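Local coordinates for protein myosin light chain 1 (Saccharomyces cerevisiae, PDB 1M45) that serves as a calmodulin-like myosin light chain, binding IQ motifs of class II and class V myosins and of IQG1 in cytokinesis, at residues Gly19-Leu30 with Ser56-Ile67. Residues are numbered along the deposited sequence; the frame is centred on the assembly and turned at random.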
# COMPACT_ATOMS: atom_id res chain seq x y z
N GLY A 19 4.50 -24.99 -1.64
CA GLY A 19 5.59 -24.51 -2.49
C GLY A 19 5.03 -23.52 -3.52
O GLY A 19 5.68 -23.18 -4.53
N ALA A 20 3.83 -23.03 -3.23
CA ALA A 20 3.15 -22.10 -4.10
C ALA A 20 2.13 -21.30 -3.30
O ALA A 20 1.69 -21.75 -2.24
CB ALA A 20 2.41 -22.89 -5.21
N ILE A 21 1.74 -20.15 -3.81
CA ILE A 21 0.71 -19.34 -3.16
C ILE A 21 -0.44 -19.06 -4.11
O ILE A 21 -0.30 -19.10 -5.34
CB ILE A 21 1.30 -17.99 -2.64
CG1 ILE A 21 1.87 -17.13 -3.79
CG2 ILE A 21 2.42 -18.20 -1.62
CD1 ILE A 21 2.18 -15.71 -3.39
N ALA A 22 -1.57 -18.70 -3.51
CA ALA A 22 -2.77 -18.39 -4.27
C ALA A 22 -2.47 -17.31 -5.30
O ALA A 22 -1.81 -16.33 -4.97
CB ALA A 22 -3.87 -17.95 -3.34
N LYS A 23 -2.96 -17.48 -6.53
CA LYS A 23 -2.77 -16.46 -7.56
C LYS A 23 -3.38 -15.12 -7.13
O LYS A 23 -2.84 -14.03 -7.42
CB LYS A 23 -3.40 -16.97 -8.87
CG LYS A 23 -2.86 -16.32 -10.07
CD LYS A 23 -3.15 -17.15 -11.32
CE LYS A 23 -4.62 -17.53 -11.40
NZ LYS A 23 -4.91 -18.33 -12.65
N ASP A 24 -4.50 -15.20 -6.40
CA ASP A 24 -5.17 -14.02 -5.88
C ASP A 24 -4.42 -13.33 -4.72
O ASP A 24 -4.85 -12.28 -4.24
CB ASP A 24 -6.61 -14.31 -5.45
CG ASP A 24 -6.70 -15.41 -4.41
OD1 ASP A 24 -6.11 -15.31 -3.33
OD2 ASP A 24 -7.42 -16.44 -4.59
N SER A 25 -3.30 -13.92 -4.29
CA SER A 25 -2.50 -13.32 -3.24
C SER A 25 -1.34 -12.58 -3.85
O SER A 25 -0.52 -12.01 -3.11
CB SER A 25 -1.94 -14.36 -2.27
OG SER A 25 -2.91 -14.83 -1.39
N LEU A 26 -1.23 -12.56 -5.18
CA LEU A 26 -0.02 -11.98 -5.79
C LEU A 26 0.14 -10.53 -5.46
O LEU A 26 1.28 -10.08 -5.20
CB LEU A 26 0.02 -12.21 -7.32
CG LEU A 26 1.21 -11.55 -7.99
CD1 LEU A 26 2.54 -12.10 -7.52
CD2 LEU A 26 1.09 -11.75 -9.51
N GLY A 27 -0.97 -9.78 -5.49
CA GLY A 27 -0.89 -8.36 -5.19
C GLY A 27 -0.32 -8.08 -3.81
O GLY A 27 0.58 -7.25 -3.64
N ASP A 28 -0.84 -8.78 -2.80
CA ASP A 28 -0.36 -8.58 -1.44
C ASP A 28 1.08 -9.05 -1.24
O ASP A 28 1.81 -8.48 -0.42
CB ASP A 28 -1.32 -9.27 -0.48
CG ASP A 28 -2.57 -8.50 -0.29
OD1 ASP A 28 -3.53 -9.04 0.32
OD2 ASP A 28 -2.68 -7.33 -0.68
N TYR A 29 1.46 -10.10 -1.97
CA TYR A 29 2.85 -10.55 -1.92
C TYR A 29 3.76 -9.45 -2.46
O TYR A 29 4.78 -9.14 -1.85
CB TYR A 29 3.09 -11.86 -2.71
CG TYR A 29 4.53 -12.24 -2.72
CD1 TYR A 29 5.11 -12.83 -1.61
CD2 TYR A 29 5.31 -11.97 -3.83
CE1 TYR A 29 6.47 -13.12 -1.60
CE2 TYR A 29 6.68 -12.22 -3.83
CZ TYR A 29 7.25 -12.81 -2.72
OH TYR A 29 8.61 -13.06 -2.73
N LEU A 30 3.37 -8.87 -3.60
CA LEU A 30 4.16 -7.80 -4.19
C LEU A 30 4.26 -6.62 -3.25
O LEU A 30 5.30 -5.95 -3.15
CB LEU A 30 3.56 -7.36 -5.53
CG LEU A 30 3.73 -8.43 -6.62
CD1 LEU A 30 2.93 -8.03 -7.88
CD2 LEU A 30 5.18 -8.67 -6.97
N SER A 56 -4.25 -22.49 -10.08
CA SER A 56 -4.78 -21.50 -9.15
C SER A 56 -3.68 -20.89 -8.26
O SER A 56 -3.97 -20.09 -7.34
CB SER A 56 -5.82 -22.15 -8.25
OG SER A 56 -6.94 -22.61 -9.00
N SER A 57 -2.43 -21.28 -8.50
CA SER A 57 -1.33 -20.85 -7.65
C SER A 57 -0.09 -20.54 -8.45
O SER A 57 -0.00 -20.91 -9.61
CB SER A 57 -1.02 -21.91 -6.59
OG SER A 57 -0.70 -23.14 -7.22
N LEU A 58 0.85 -19.85 -7.82
CA LEU A 58 2.12 -19.47 -8.43
C LEU A 58 3.27 -19.88 -7.52
O LEU A 58 3.19 -19.71 -6.30
CB LEU A 58 2.18 -17.93 -8.65
CG LEU A 58 1.11 -17.27 -9.50
CD1 LEU A 58 1.17 -15.75 -9.38
CD2 LEU A 58 1.25 -17.74 -10.96
N THR A 59 4.33 -20.43 -8.12
CA THR A 59 5.54 -20.75 -7.37
C THR A 59 6.38 -19.49 -7.17
O THR A 59 6.17 -18.47 -7.85
CB THR A 59 6.42 -21.82 -8.08
OG1 THR A 59 6.95 -21.28 -9.30
CG2 THR A 59 5.63 -23.04 -8.45
N LEU A 60 7.34 -19.56 -6.24
CA LEU A 60 8.20 -18.42 -5.99
C LEU A 60 8.99 -18.11 -7.25
O LEU A 60 9.20 -16.94 -7.61
CB LEU A 60 9.14 -18.67 -4.81
CG LEU A 60 10.08 -17.54 -4.42
CD1 LEU A 60 9.31 -16.23 -4.20
CD2 LEU A 60 10.81 -17.97 -3.18
N ASP A 61 9.44 -19.15 -7.93
CA ASP A 61 10.19 -18.93 -9.14
C ASP A 61 9.37 -18.24 -10.23
O ASP A 61 9.91 -17.45 -11.01
CB ASP A 61 10.75 -20.23 -9.70
CG ASP A 61 11.93 -20.72 -8.91
OD1 ASP A 61 12.70 -19.90 -8.33
OD2 ASP A 61 12.18 -21.94 -8.86
N GLN A 62 8.08 -18.57 -10.28
CA GLN A 62 7.20 -17.98 -11.29
C GLN A 62 7.01 -16.52 -10.96
O GLN A 62 7.06 -15.63 -11.85
CB GLN A 62 5.87 -18.68 -11.36
CG GLN A 62 5.86 -20.05 -12.02
CD GLN A 62 4.48 -20.65 -12.04
OE1 GLN A 62 3.84 -20.80 -11.00
NE2 GLN A 62 3.99 -20.96 -13.23
N ILE A 63 6.89 -16.25 -9.66
CA ILE A 63 6.70 -14.86 -9.22
C ILE A 63 7.94 -14.03 -9.48
O ILE A 63 7.86 -12.89 -9.92
CB ILE A 63 6.28 -14.78 -7.73
CG1 ILE A 63 4.90 -15.39 -7.59
CG2 ILE A 63 6.24 -13.31 -7.26
CD1 ILE A 63 4.36 -15.47 -6.14
N THR A 64 9.10 -14.61 -9.20
CA THR A 64 10.36 -13.94 -9.43
C THR A 64 10.52 -13.63 -10.91
O THR A 64 10.96 -12.54 -11.27
CB THR A 64 11.53 -14.81 -8.91
OG1 THR A 64 11.34 -15.04 -7.51
CG2 THR A 64 12.84 -14.04 -8.98
N GLY A 65 10.14 -14.58 -11.75
CA GLY A 65 10.14 -14.37 -13.19
C GLY A 65 9.26 -13.19 -13.56
O GLY A 65 9.67 -12.31 -14.34
N LEU A 66 8.06 -13.12 -12.99
CA LEU A 66 7.12 -12.00 -13.25
C LEU A 66 7.71 -10.68 -12.82
O LEU A 66 7.51 -9.67 -13.51
CB LEU A 66 5.76 -12.22 -12.57
CG LEU A 66 4.94 -13.42 -13.03
CD1 LEU A 66 3.75 -13.67 -12.10
CD2 LEU A 66 4.46 -13.19 -14.46
N ILE A 67 8.40 -10.66 -11.68
CA ILE A 67 8.98 -9.42 -11.18
C ILE A 67 10.11 -8.94 -12.09
O ILE A 67 10.23 -7.77 -12.37
CB ILE A 67 9.46 -9.58 -9.73
CG1 ILE A 67 8.26 -9.85 -8.82
CG2 ILE A 67 10.27 -8.35 -9.26
CD1 ILE A 67 8.60 -10.42 -7.48
O HOH W 1 7.95 -21.83 -4.60
O HOH W 2 -6.20 -17.88 -6.53
O HOH W 3 10.25 -12.97 -5.14
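The ring of Tyr29 has Ile67 CD1 at its edge. Ile63 CG2 reaches the same ring obliquely, 3.6 Å from Tyr29 CE2, and Leu60 CD1 lies obliquely near the hydroxyl. A water sits in the ring plane, 2.9 Å from Tyr29 OH, and Asn6 also hydrogen-bonds this oxygen. Ile63 is the hub of the apolar core. Its CG1 stands anti to the carbonyl carbon (chi1 -66°), and with chi2 extended (177°) CD1 comes within 3.5 Å of Ile21 CD1, the two chains crossing at about a right angle. Leu26 CD1 packs on Ile63 CG2, and Leu26 CD2 meets Leu58 CD1 at 4.0 Å. Cutting Ile63 back to an alanine is likely to leave a gap between Tyr29, Leu26 and Ile21.

Next to this cluster, strands 20-22 and 57-59 run antiparallel. Ile21 and Leu58 form a hydrogen-bonded pair, with Ile21 N 2.9 Å from Leu58 O and Leu58 N 2.8 Å from Ile21 O. Lys23 N extends the pairing to Ser56 O, 2.9 Å away. Thr59 OG1 accepts from Gln62 N and Gln62 OE1 from Thr59 N, a capping box starting helix 60-69. Such a short sheet is characteristic of paired EF-hands; 19-30 lies in EF-hand 1, and 56-67 is consistent with a second hand. Helices 26-30 and 60-67 leave it at 69° to each other. Helix 10-13 covers Ile21 and Leu60 through Phe10, and helix 39-47 covers Leu26 and Leu66.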